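Local coordinates for GTP-binding protein (Thermus thermophilus, PDB 2DBY) that binds GDP in a P-loop GTPase domain and is probably a ribosome-binding ATPase of the YchF/OLA1 subfamily, at residues L53-A58 and K331-G336; T69-V74 and R273-G278; K202-V207 and E234-V239. One frame throughout, in Å; residues are numbered along the deposited sequence.

Interaction 1: residues L53-A58 and K331-G336; sequences LQRTFA and KLVEAG
Val333 overlaps three residues of helix 48-57 with its two methyls: CG2 packs on Leu53, CG1 passes the end of Arg55, and both lie against the hydroxyl oxygen of Thr56. Leu53 CD2 stands 3.8 Å from Val333 CG2, the two side chains crossing at about a right angle. The same CD2 also reaches Leu332. Thr56 divides its two branches along the helix it faces. OG1 sits 3.6 Å from Val333 CA, while CG2, anti to the backbone N, lies over the end of that helix, 3.6 Å from Gly336 C. At Gly336 the chain leaves the helix with positive phi (104°). Phe57 meets Leu332 with the rim of its ring: CZ is 3.6 Å from Leu332 CD2, which lies in the ring plane.

No direct hydrogen bond links the segments, but water does. One molecule is held by Thr56 OG1 at 2.7 Å, donates to Val333 O at 2.6 Å and takes a weak bond from Arg55 NH2, whose chain bends at chi3 (66°). A second donates to Gly336 O and, weakly, to Thr56 O.

The segment axes are 9.4 Å apart and inclined at 33°. Leu53 and Phe57 continue onto Phe288 and Ala290 of strand 284-290, and Leu332 onto Trp338 and Ala341 of helix 338-343, so the pair joins helix 48-57 of the G domain to helix 329-335 of the C-terminal region.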
ATOM      1  N   LEU A  53       9.033   4.443  21.875  1.00 18.25           N
ATOM      2  CA  LEU A  53      10.394   3.893  21.921  1.00 16.30           C
ATOM      3  C   LEU A  53      11.401   4.981  22.216  1.00 20.11           C
ATOM      4  O   LEU A  53      12.386   4.767  22.939  1.00 22.73           O
ATOM      5  CB  LEU A  53      10.729   3.227  20.592  1.00 15.34           C
ATOM      6  CG  LEU A  53      10.010   1.891  20.472  1.00 14.20           C
ATOM      7  CD1 LEU A  53      10.017   1.423  19.009  1.00 17.70           C
ATOM      8  CD2 LEU A  53      10.673   0.880  21.399  1.00 16.09           C
ATOM      9  N   GLN A  54      11.154   6.163  21.665  1.00 17.18           N
ATOM     10  CA  GLN A  54      12.031   7.291  21.878  1.00 16.76           C
ATOM     11  C   GLN A  54      12.106   7.634  23.366  1.00 21.02           C
ATOM     12  O   GLN A  54      13.184   7.900  23.865  1.00 21.36           O
ATOM     13  CB  GLN A  54      11.547   8.508  21.091  1.00 18.07           C
ATOM     14  CG  GLN A  54      12.282   9.804  21.421  1.00 21.13           C
ATOM     15  CD  GLN A  54      11.688  11.006  20.697  1.00 21.84           C
ATOM     16  OE1 GLN A  54      10.559  11.399  20.963  1.00 27.41           O
ATOM     17  NE2 GLN A  54      12.445  11.584  19.773  1.00 20.70           N
ATOM     18  N   ARG A  55      10.979   7.624  24.078  1.00 21.27           N
ATOM     19  CA  ARG A  55      11.034   7.947  25.509  1.00 20.80           C
ATOM     20  C   ARG A  55      11.800   6.853  26.252  1.00 23.86           C
ATOM     21  O   ARG A  55      12.564   7.133  27.187  1.00 22.10           O
ATOM     22  CB  ARG A  55       9.628   8.087  26.126  1.00 24.37           C
ATOM     23  CG  ARG A  55       9.684   8.245  27.649  1.00 31.20           C
ATOM     24  CD  ARG A  55       8.371   7.927  28.352  1.00 36.60           C
ATOM     25  NE  ARG A  55       7.966   6.522  28.268  1.00 39.39           N
ATOM     26  CZ  ARG A  55       8.493   5.520  28.970  1.00 38.42           C
ATOM     27  NH1 ARG A  55       9.481   5.738  29.841  1.00 35.63           N
ATOM     28  NH2 ARG A  55       8.002   4.289  28.816  1.00 32.28           N
ATOM     29  N   THR A  56      11.607   5.608  25.837  1.00 18.37           N
ATOM     30  CA  THR A  56      12.294   4.491  26.470  1.00 23.23           C
ATOM     31  C   THR A  56      13.814   4.616  26.385  1.00 27.46           C
ATOM     32  O   THR A  56      14.523   4.270  27.328  1.00 22.72           O
ATOM     33  CB  THR A  56      11.870   3.152  25.829  1.00 16.35           C
ATOM     34  OG1 THR A  56      10.483   2.912  26.100  1.00 20.81           O
ATOM     35  CG2 THR A  56      12.707   1.988  26.379  1.00 19.86           C
ATOM     36  N   PHE A  57      14.322   5.136  25.271  1.00 22.64           N
ATOM     37  CA  PHE A  57      15.764   5.246  25.101  1.00 24.77           C
ATOM     38  C   PHE A  57      16.371   6.623  25.354  1.00 27.06           C
ATOM     39  O   PHE A  57      17.560   6.838  25.140  1.00 27.42           O
ATOM     40  CB  PHE A  57      16.145   4.704  23.714  1.00 20.91           C
ATOM     41  CG  PHE A  57      15.932   3.214  23.575  1.00 23.05           C
ATOM     42  CD1 PHE A  57      14.786   2.694  22.966  1.00 18.94           C
ATOM     43  CD2 PHE A  57      16.860   2.326  24.103  1.00 26.56           C
ATOM     44  CE1 PHE A  57      14.572   1.305  22.887  1.00 22.05           C
ATOM     45  CE2 PHE A  57      16.657   0.941  24.036  1.00 25.72           C
ATOM     46  CZ  PHE A  57      15.514   0.428  23.429  1.00 25.27           C
ATOM     47  N   ALA A  58      15.553   7.550  25.835  1.00 26.42           N
ATOM     48  CA  ALA A  58      16.019   8.888  26.137  1.00 32.65           C
ATOM     49  C   ALA A  58      16.692   8.837  27.497  1.00 36.61           C
ATOM     50  O   ALA A  58      16.145   8.273  28.441  1.00 39.64           O
ATOM     51  CB  ALA A  58      14.852   9.856  26.178  1.00 30.52           C
ATOM     52  N   LYS A 331       6.798  -4.690  24.476  1.00 22.40           N
ATOM     53  CA  LYS A 331       7.507  -5.391  25.543  1.00 23.21           C
ATOM     54  C   LYS A 331       8.847  -4.707  25.790  1.00 22.96           C
ATOM     55  O   LYS A 331       9.360  -4.719  26.914  1.00 22.00           O
ATOM     56  CB  LYS A 331       7.720  -6.869  25.173  1.00 23.41           C
ATOM     57  CG  LYS A 331       6.445  -7.661  24.952  1.00 26.51           C
ATOM     58  CD  LYS A 331       5.484  -7.591  26.128  1.00 29.79           C
ATOM     59  CE  LYS A 331       6.033  -8.279  27.386  1.00 31.18           C
ATOM     60  NZ  LYS A 331       5.068  -8.180  28.532  1.00 31.10           N
ATOM     61  N   LEU A 332       9.441  -4.121  24.751  1.00 19.19           N
ATOM     62  CA  LEU A 332      10.698  -3.413  24.954  1.00 19.36           C
ATOM     63  C   LEU A 332      10.373  -2.166  25.791  1.00 19.42           C
ATOM     64  O   LEU A 332      11.122  -1.783  26.697  1.00 19.30           O
ATOM     65  CB  LEU A 332      11.326  -2.995  23.614  1.00 18.32           C
ATOM     66  CG  LEU A 332      12.705  -2.330  23.667  1.00 20.03           C
ATOM     67  CD1 LEU A 332      13.690  -3.223  24.466  1.00 22.80           C
ATOM     68  CD2 LEU A 332      13.219  -2.116  22.226  1.00 17.80           C
ATOM     69  N   VAL A 333       9.258  -1.517  25.470  1.00 21.60           N
ATOM     70  CA  VAL A 333       8.854  -0.324  26.214  1.00 16.68           C
ATOM     71  C   VAL A 333       8.506  -0.713  27.661  1.00 15.87           C
ATOM     72  O   VAL A 333       8.906  -0.030  28.609  1.00 18.16           O
ATOM     73  CB  VAL A 333       7.623   0.354  25.560  1.00 18.47           C
ATOM     74  CG1 VAL A 333       7.081   1.485  26.447  1.00 17.19           C
ATOM     75  CG2 VAL A 333       8.036   0.938  24.184  1.00 18.85           C
ATOM     76  N   GLU A 334       7.751  -1.791  27.820  1.00 17.80           N
ATOM     77  CA  GLU A 334       7.354  -2.225  29.163  1.00 22.29           C
ATOM     78  C   GLU A 334       8.571  -2.567  30.021  1.00 24.63           C
ATOM     79  O   GLU A 334       8.596  -2.272  31.221  1.00 20.41           O
ATOM     80  CB  GLU A 334       6.424  -3.435  29.092  1.00 23.53           C
ATOM     81  CG  GLU A 334       5.955  -3.906  30.480  1.00 22.53           C
ATOM     82  CD  GLU A 334       4.966  -5.050  30.397  1.00 25.55           C
ATOM     83  OE1 GLU A 334       4.454  -5.479  31.458  1.00 21.90           O
ATOM     84  OE2 GLU A 334       4.692  -5.521  29.272  1.00 23.28           O
ATOM     85  N   ALA A 335       9.578  -3.191  29.414  1.00 23.94           N
ATOM     86  CA  ALA A 335      10.795  -3.548  30.146  1.00 24.31           C
ATOM     87  C   ALA A 335      11.645  -2.325  30.503  1.00 26.58           C
ATOM     88  O   ALA A 335      12.249  -2.273  31.581  1.00 25.04           O
ATOM     89  CB  ALA A 335      11.625  -4.532  29.334  1.00 22.61           C
ATOM     90  N   GLY A 336      11.715  -1.352  29.595  1.00 19.14           N
ATOM     91  CA  GLY A 336      12.482  -0.148  29.845  1.00 19.20           C
ATOM     92  C   GLY A 336      13.824  -0.057  29.126  1.00 19.60           C
ATOM     93  O   GLY A 336      14.600   0.865  29.363  1.00 21.42           O
TER
HETATM   94  O   HOH W   1      10.024   2.272  28.699  1.00 21.34           O
HETATM   95  O   HOH W   2      16.944   2.102  28.612  1.00 49.46           O

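Interaction 2: residues T69-V74 and R273-G278; sequences THVEFV and RLARAG. With FMT (formic acid), chain E.
Phe73 points its ring edge at the backbone of Leu274 and Ala275 on the helix. CZ lies 3.7 Å from Leu274 O and 3.9 Å from Ala275 CA, both near the ring plane, while Leu274 CG sits 3.8 Å from the same CZ. Two residues earlier on the strand, Val71 CG2 comes to 3.4 Å from Ala275 O and 4.2 Å from Ala275 CB. Gly278, about one turn further along the helix, brings its C to 4.5 Å from Val71 CG1, a loose contact.

The strand and helix segments cross at 90°, with 8.4 Å between their axes. Only two strand residues therefore touch the helix, and no hydrogen bond joins the segments. Beyond the packing, the CB of His70 points away from the helix, and its ND1 gives a nearly straight bond (173°) to O1 of a formic acid molecule at 2.8 Å, probably a crystallisation component that Ala29 N also binds.

Backbone bonds hold strand 66-75 between strands 3-7 and 40-44, whose residues Val4, Ile6 and Val43 pack around Phe73. Helix 270-281 lies across this sheet, and its Arg273 and Ala277 reach Val239 on strand 237-241.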
ATOM      1  N   THR A  69       8.732   5.587   8.545  1.00 10.81           N
ATOM      2  CA  THR A  69       8.746   4.987   7.212  1.00 14.08           C
ATOM      3  C   THR A  69       7.704   5.775   6.387  1.00 14.00           C
ATOM      4  O   THR A  69       7.276   6.862   6.799  1.00 13.37           O
ATOM      5  CB  THR A  69       8.459   3.458   7.253  1.00 16.42           C
ATOM      6  OG1 THR A  69       8.579   2.924   5.927  1.00 12.82           O
ATOM      7  CG2 THR A  69       7.053   3.148   7.806  1.00 12.00           C
ATOM      8  N   HIS A  70       7.291   5.246   5.240  1.00 13.73           N
ATOM      9  CA  HIS A  70       6.371   5.962   4.370  1.00 13.69           C
ATOM     10  C   HIS A  70       5.694   5.008   3.388  1.00 11.85           C
ATOM     11  O   HIS A  70       6.031   3.818   3.329  1.00 15.54           O
ATOM     12  CB  HIS A  70       7.168   7.008   3.579  1.00 15.16           C
ATOM     13  CG  HIS A  70       8.335   6.434   2.827  1.00 19.15           C
ATOM     14  ND1 HIS A  70       9.619   6.919   2.954  1.00 22.53           N
ATOM     15  CD2 HIS A  70       8.408   5.415   1.939  1.00 23.45           C
ATOM     16  CE1 HIS A  70      10.434   6.220   2.180  1.00 21.24           C
ATOM     17  NE2 HIS A  70       9.724   5.300   1.553  1.00 26.74           N
ATOM     18  N   VAL A  71       4.734   5.548   2.630  1.00 12.84           N
ATOM     19  CA  VAL A  71       4.009   4.793   1.608  1.00 14.08           C
ATOM     20  C   VAL A  71       4.109   5.607   0.317  1.00 12.13           C
ATOM     21  O   VAL A  71       3.817   6.807   0.313  1.00 13.10           O
ATOM     22  CB  VAL A  71       2.521   4.625   1.967  1.00 14.72           C
ATOM     23  CG1 VAL A  71       1.798   3.850   0.834  1.00 15.73           C
ATOM     24  CG2 VAL A  71       2.386   3.886   3.276  1.00 20.06           C
ATOM     25  N   GLU A  72       4.510   4.947  -0.765  1.00 10.65           N
ATOM     26  CA  GLU A  72       4.689   5.612  -2.061  1.00 11.89           C
ATOM     27  C   GLU A  72       3.415   5.594  -2.917  1.00 11.95           C
ATOM     28  O   GLU A  72       2.748   4.573  -3.012  1.00 12.39           O
ATOM     29  CB  GLU A  72       5.828   4.914  -2.806  1.00 13.36           C
ATOM     30  CG  GLU A  72       6.206   5.520  -4.154  1.00 14.11           C
ATOM     31  CD  GLU A  72       7.477   4.898  -4.702  1.00 24.52           C
ATOM     32  OE1 GLU A  72       8.559   5.176  -4.160  1.00 31.33           O
ATOM     33  OE2 GLU A  72       7.396   4.125  -5.665  1.00 26.83           O
ATOM     34  N   PHE A  73       3.112   6.738  -3.539  1.00 10.46           N
ATOM     35  CA  PHE A  73       1.930   6.899  -4.375  1.00 13.27           C
ATOM     36  C   PHE A  73       2.365   7.432  -5.730  1.00 16.26           C
ATOM     37  O   PHE A  73       3.260   8.286  -5.796  1.00 18.35           O
ATOM     38  CB  PHE A  73       0.959   7.902  -3.740  1.00 13.65           C
ATOM     39  CG  PHE A  73       0.228   7.358  -2.548  1.00 13.92           C
ATOM     40  CD1 PHE A  73       0.726   7.545  -1.256  1.00 15.06           C
ATOM     41  CD2 PHE A  73      -0.940   6.618  -2.719  1.00 11.39           C
ATOM     42  CE1 PHE A  73       0.067   6.995  -0.150  1.00 13.15           C
ATOM     43  CE2 PHE A  73      -1.608   6.064  -1.625  1.00  9.79           C
ATOM     44  CZ  PHE A  73      -1.107   6.249  -0.339  1.00 11.80           C
ATOM     45  N   VAL A  74       1.726   6.947  -6.791  1.00 11.94           N
ATOM     46  CA  VAL A  74       2.052   7.392  -8.137  1.00 13.51           C
ATOM     47  C   VAL A  74       0.823   8.016  -8.787  1.00 15.06           C
ATOM     48  O   VAL A  74      -0.275   7.444  -8.710  1.00 13.06           O
ATOM     49  CB  VAL A  74       2.484   6.195  -8.989  1.00 13.24           C
ATOM     50  CG1 VAL A  74       2.843   6.658 -10.410  1.00 17.50           C
ATOM     51  CG2 VAL A  74       3.641   5.485  -8.324  1.00 17.22           C
ATOM     52  N   ARG A 273      -4.920   8.482   6.591  1.00 11.19           N
ATOM     53  CA  ARG A 273      -5.848   7.370   6.411  1.00 12.16           C
ATOM     54  C   ARG A 273      -5.564   6.663   5.096  1.00 12.56           C
ATOM     55  O   ARG A 273      -5.624   5.433   5.026  1.00 12.78           O
ATOM     56  CB  ARG A 273      -7.297   7.861   6.393  1.00 16.42           C
ATOM     57  CG  ARG A 273      -7.864   8.324   7.723  1.00 25.41           C
ATOM     58  CD  ARG A 273      -9.150   9.121   7.452  1.00 36.76           C
ATOM     59  NE  ARG A 273     -10.052   9.183   8.596  1.00 46.31           N
ATOM     60  CZ  ARG A 273     -10.778   8.158   9.039  1.00 48.96           C
ATOM     61  NH1 ARG A 273     -10.708   6.974   8.434  1.00 53.77           N
ATOM     62  NH2 ARG A 273     -11.586   8.317  10.078  1.00 46.10           N
ATOM     63  N   LEU A 274      -5.286   7.443   4.046  1.00 13.19           N
ATOM     64  CA  LEU A 274      -4.988   6.862   2.730  1.00 14.10           C
ATOM     65  C   LEU A 274      -3.667   6.092   2.781  1.00 11.26           C
ATOM     66  O   LEU A 274      -3.535   5.019   2.217  1.00 11.72           O
ATOM     67  CB  LEU A 274      -4.909   7.968   1.662  1.00 13.34           C
ATOM     68  CG  LEU A 274      -4.605   7.502   0.236  1.00 16.44           C
ATOM     69  CD1 LEU A 274      -5.678   6.537  -0.272  1.00 19.92           C
ATOM     70  CD2 LEU A 274      -4.541   8.752  -0.660  1.00 22.98           C
ATOM     71  N   ALA A 275      -2.677   6.654   3.468  1.00 11.86           N
ATOM     72  CA  ALA A 275      -1.397   5.977   3.587  1.00 10.06           C
ATOM     73  C   ALA A 275      -1.571   4.626   4.301  1.00  8.59           C
ATOM     74  O   ALA A 275      -0.991   3.613   3.897  1.00 11.51           O
ATOM     75  CB  ALA A 275      -0.388   6.889   4.358  1.00 13.93           C
ATOM     76  N   ARG A 276      -2.380   4.614   5.359  0.50 11.11           N
ATOM     77  CA  ARG A 276      -2.621   3.384   6.111  0.50 11.59           C
ATOM     78  C   ARG A 276      -3.405   2.377   5.267  0.50 15.28           C
ATOM     79  O   ARG A 276      -3.198   1.167   5.379  0.50 17.51           O
ATOM     80  CB  ARG A 276      -3.375   3.686   7.416  0.50 15.89           C
ATOM     81  CG  ARG A 276      -2.510   4.348   8.504  0.50 15.94           C
ATOM     82  CD  ARG A 276      -3.174   4.287   9.896  0.50 22.03           C
ATOM     83  NE  ARG A 276      -4.499   4.903   9.915  0.50 21.11           N
ATOM     84  CZ  ARG A 276      -5.643   4.231   9.827  0.50 24.54           C
ATOM     85  NH1 ARG A 276      -5.632   2.907   9.723  0.50 24.89           N
ATOM     86  NH2 ARG A 276      -6.798   4.881   9.815  0.50 14.47           N
ATOM     87  N   ALA A 277      -4.308   2.872   4.426  1.00 11.31           N
ATOM     88  CA  ALA A 277      -5.083   1.985   3.556  1.00 12.20           C
ATOM     89  C   ALA A 277      -4.131   1.423   2.494  1.00 12.81           C
ATOM     90  O   ALA A 277      -4.226   0.252   2.126  1.00 14.49           O
ATOM     91  CB  ALA A 277      -6.250   2.738   2.884  1.00 15.83           C
ATOM     92  N   GLY A 278      -3.200   2.258   2.033  1.00 13.69           N
ATOM     93  CA  GLY A 278      -2.236   1.792   1.040  1.00 15.40           C
ATOM     94  C   GLY A 278      -1.297   0.755   1.647  1.00 17.63           C
ATOM     95  O   GLY A 278      -0.932  -0.225   1.012  1.00 13.75           O
TER
HETATM   96  C   FMT E 403       9.576   9.236   5.557  1.00 18.94           C
HETATM   97  O1  FMT E 403      10.399   8.899   4.740  1.00 21.02           O
HETATM   98  O2  FMT E 403       9.759  10.351   6.262  1.00 19.29           O

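Interaction 3: residues K202-V207 and E234-V239; sequences KPVIYV and EGAEVV
Tyr206 lies on strand 204-209, which pairs in parallel with strand 237-241 as the two strands of a beta-alpha-beta unit whose connecting helix is 222-234. Its CB lies 3.9 Å from Glu237 O and 4.3 Å from Val238 CG2. From there the ring extends back along the neighbouring strand, CG being anti to the carbonyl carbon (chi1 -80°), and slides beneath Ala236. The Ala236 methyl sits over the ring centre, 4.1 Å from the centroid and only 3° off the ring normal, a CH-pi contact on one face; of the ring atoms, CE1 is 4.2 Å from Ala236 CB. At the tip, OH comes 3.3 Å from Glu234 CG, at the end of the connecting helix; Val227, Lys230 and Ala231 of that helix also touch this side chain.

Ile205 and Val239 meet on the face turned from Tyr206, CG2 to CG2, where Ala277 of helix 270-281 packs on both. Three backbone bonds fix the register: Glu237 N to Val204 O, Tyr206 N to Glu237 O, and Val239 N to Tyr206 O. Strand 204-209 is bonded on its other edge to strand 102-108, and just beyond these segments it carries Asn209, which binds GDP; Ala243, after strand 237-241, does so too. Just before the pairing begins, a water links the two chain segments, accepting from Val204 N at 2.9 Å and donating to Gly235 O at 2.6 Å.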
ATOM      1  N   LYS A 202      -4.690  -6.716  -8.865  1.00 10.43           N
ATOM      2  CA  LYS A 202      -4.109  -5.754  -7.921  1.00 12.14           C
ATOM      3  C   LYS A 202      -5.175  -5.274  -6.926  1.00 12.92           C
ATOM      4  O   LYS A 202      -6.335  -5.027  -7.296  1.00 11.92           O
ATOM      5  CB  LYS A 202      -3.525  -4.529  -8.671  1.00 10.69           C
ATOM      6  CG  LYS A 202      -2.468  -4.896  -9.728  1.00 12.85           C
ATOM      7  CD  LYS A 202      -2.042  -3.676 -10.563  1.00 14.35           C
ATOM      8  CE  LYS A 202      -1.104  -4.072 -11.709  1.00 16.57           C
ATOM      9  NZ  LYS A 202       0.269  -4.433 -11.238  1.00 14.79           N
ATOM     10  N   PRO A 203      -4.799  -5.141  -5.646  1.00 10.27           N
ATOM     11  CA  PRO A 203      -5.771  -4.673  -4.649  1.00 11.59           C
ATOM     12  C   PRO A 203      -6.227  -3.281  -5.052  1.00 12.61           C
ATOM     13  O   PRO A 203      -5.452  -2.497  -5.631  1.00 12.58           O
ATOM     14  CB  PRO A 203      -4.957  -4.631  -3.359  1.00 14.88           C
ATOM     15  CG  PRO A 203      -3.956  -5.722  -3.565  1.00 15.96           C
ATOM     16  CD  PRO A 203      -3.546  -5.578  -5.001  1.00 12.40           C
ATOM     17  N   VAL A 204      -7.461  -2.953  -4.700  1.00  9.29           N
ATOM     18  CA  VAL A 204      -8.014  -1.641  -5.047  1.00 10.71           C
ATOM     19  C   VAL A 204      -8.595  -0.935  -3.841  1.00 13.39           C
ATOM     20  O   VAL A 204      -9.190  -1.590  -2.958  1.00 13.04           O
ATOM     21  CB  VAL A 204      -9.161  -1.770  -6.085  1.00 11.59           C
ATOM     22  CG1 VAL A 204      -9.903  -0.418  -6.208  1.00 15.37           C
ATOM     23  CG2 VAL A 204      -8.621  -2.195  -7.447  1.00 13.55           C
ATOM     24  N   ILE A 205      -8.375   0.383  -3.792  1.00 11.81           N
ATOM     25  CA  ILE A 205      -8.961   1.243  -2.756  1.00 10.90           C
ATOM     26  C   ILE A 205      -9.832   2.256  -3.502  1.00 14.10           C
ATOM     27  O   ILE A 205      -9.368   2.886  -4.440  1.00 11.95           O
ATOM     28  CB  ILE A 205      -7.879   2.058  -2.010  1.00 10.79           C
ATOM     29  CG1 ILE A 205      -6.904   1.136  -1.291  1.00 12.11           C
ATOM     30  CG2 ILE A 205      -8.559   3.037  -1.004  1.00 11.77           C
ATOM     31  CD1 ILE A 205      -5.573   1.844  -0.997  1.00 12.11           C
ATOM     32  N   TYR A 206     -11.102   2.395  -3.134  1.00 11.35           N
ATOM     33  CA  TYR A 206     -11.932   3.400  -3.774  1.00 12.97           C
ATOM     34  C   TYR A 206     -11.794   4.585  -2.819  1.00 13.84           C
ATOM     35  O   TYR A 206     -12.076   4.444  -1.628  1.00 12.71           O
ATOM     36  CB  TYR A 206     -13.396   2.972  -3.800  1.00 12.08           C
ATOM     37  CG  TYR A 206     -13.774   1.997  -4.897  1.00 13.70           C
ATOM     38  CD1 TYR A 206     -14.963   1.281  -4.813  1.00 19.17           C
ATOM     39  CD2 TYR A 206     -12.974   1.812  -6.010  1.00 17.24           C
ATOM     40  CE1 TYR A 206     -15.349   0.401  -5.812  1.00 23.06           C
ATOM     41  CE2 TYR A 206     -13.345   0.933  -7.031  1.00 18.18           C
ATOM     42  CZ  TYR A 206     -14.544   0.230  -6.916  1.00 23.27           C
ATOM     43  OH  TYR A 206     -14.942  -0.633  -7.912  1.00 26.19           O
ATOM     44  N   VAL A 207     -11.353   5.730  -3.336  1.00 10.63           N
ATOM     45  CA  VAL A 207     -11.162   6.920  -2.499  1.00 10.93           C
ATOM     46  C   VAL A 207     -12.361   7.822  -2.766  1.00 12.58           C
ATOM     47  O   VAL A 207     -12.449   8.458  -3.821  1.00 12.24           O
ATOM     48  CB  VAL A 207      -9.845   7.655  -2.895  1.00 13.57           C
ATOM     49  CG1 VAL A 207      -9.647   8.887  -2.024  1.00 12.95           C
ATOM     50  CG2 VAL A 207      -8.657   6.711  -2.735  1.00 13.48           C
ATOM     51  N   GLU A 234     -16.608  -5.560  -5.885  1.00 14.68           N
ATOM     52  CA  GLU A 234     -15.300  -5.559  -6.546  1.00 16.60           C
ATOM     53  C   GLU A 234     -14.115  -5.961  -5.671  1.00 16.29           C
ATOM     54  O   GLU A 234     -12.978  -5.978  -6.152  1.00 18.97           O
ATOM     55  CB  GLU A 234     -15.047  -4.159  -7.143  1.00 14.96           C
ATOM     56  CG  GLU A 234     -16.102  -3.737  -8.183  1.00 20.27           C
ATOM     57  CD  GLU A 234     -16.260  -4.742  -9.339  1.00 27.48           C
ATOM     58  OE1 GLU A 234     -17.387  -5.250  -9.546  1.00 34.76           O
ATOM     59  OE2 GLU A 234     -15.278  -5.028 -10.041  1.00 27.15           O
ATOM     60  N   GLY A 235     -14.366  -6.273  -4.396  1.00 16.24           N
ATOM     61  CA  GLY A 235     -13.276  -6.657  -3.503  1.00 19.72           C
ATOM     62  C   GLY A 235     -12.324  -5.504  -3.189  1.00 22.05           C
ATOM     63  O   GLY A 235     -11.138  -5.721  -2.939  1.00 21.21           O
ATOM     64  N   ALA A 236     -12.846  -4.276  -3.194  1.00 18.04           N
ATOM     65  CA  ALA A 236     -12.041  -3.069  -2.910  1.00 16.75           C
ATOM     66  C   ALA A 236     -12.320  -2.557  -1.492  1.00 16.44           C
ATOM     67  O   ALA A 236     -13.349  -2.892  -0.890  1.00 18.11           O
ATOM     68  CB  ALA A 236     -12.406  -1.968  -3.924  1.00 17.66           C
ATOM     69  N   GLU A 237     -11.406  -1.745  -0.961  1.00 14.66           N
ATOM     70  CA  GLU A 237     -11.598  -1.142   0.354  1.00 15.66           C
ATOM     71  C   GLU A 237     -11.980   0.300   0.063  1.00 14.02           C
ATOM     72  O   GLU A 237     -11.728   0.780  -1.040  1.00 18.29           O
ATOM     73  CB  GLU A 237     -10.306  -1.174   1.158  1.00 19.09           C
ATOM     74  CG  GLU A 237      -9.921  -2.575   1.604  1.00 30.66           C
ATOM     75  CD  GLU A 237     -11.055  -3.256   2.352  1.00 38.58           C
ATOM     76  OE1 GLU A 237     -11.591  -2.649   3.307  1.00 42.27           O
ATOM     77  OE2 GLU A 237     -11.418  -4.397   1.988  1.00 47.26           O
ATOM     78  N   VAL A 238     -12.573   0.989   1.038  1.00 12.59           N
ATOM     79  CA  VAL A 238     -13.005   2.384   0.831  1.00 15.51           C
ATOM     80  C   VAL A 238     -12.347   3.328   1.834  1.00 13.79           C
ATOM     81  O   VAL A 238     -12.214   3.014   3.031  1.00 14.53           O
ATOM     82  CB  VAL A 238     -14.568   2.519   0.986  1.00 12.60           C
ATOM     83  CG1 VAL A 238     -15.002   3.995   0.913  1.00 13.14           C
ATOM     84  CG2 VAL A 238     -15.266   1.758  -0.134  1.00 10.70           C
ATOM     85  N   VAL A 239     -11.875   4.466   1.341  1.00 11.08           N
ATOM     86  CA  VAL A 239     -11.325   5.474   2.248  1.00 10.64           C
ATOM     87  C   VAL A 239     -12.019   6.771   1.878  1.00 14.67           C
ATOM     88  O   VAL A 239     -12.084   7.128   0.694  1.00 14.29           O
ATOM     89  CB  VAL A 239      -9.819   5.708   2.101  1.00 13.66           C
ATOM     90  CG1 VAL A 239      -9.374   6.695   3.199  1.00 13.29           C
ATOM     91  CG2 VAL A 239      -9.044   4.400   2.238  1.00 16.59           C
TER
HETATM   92  O   HOH W   3      -8.628  -5.036  -3.119  1.00 12.64           O

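Overall arrangement
From the N terminus, helix 48-57 opens the loop of interaction 1 and strand 66-75, next in the chain, opens that of interaction 2. Interaction 3 then opens and closes within 202-239, before helix 270-281 returns to close interaction 2 and helix 329-335 finally closes interaction 1. The three are thus nested, none crossing another. Interactions 2 and 3 lie about 13 Å apart between centres and touch: Ala277 CB is 3.3 Å from Val239 CG2, so helix 270-281 bridges two regions of one mixed sheet. Interaction 1 stands apart, its centre about 27 Å from that of interaction 2, and ties the G domain to the C-terminal region.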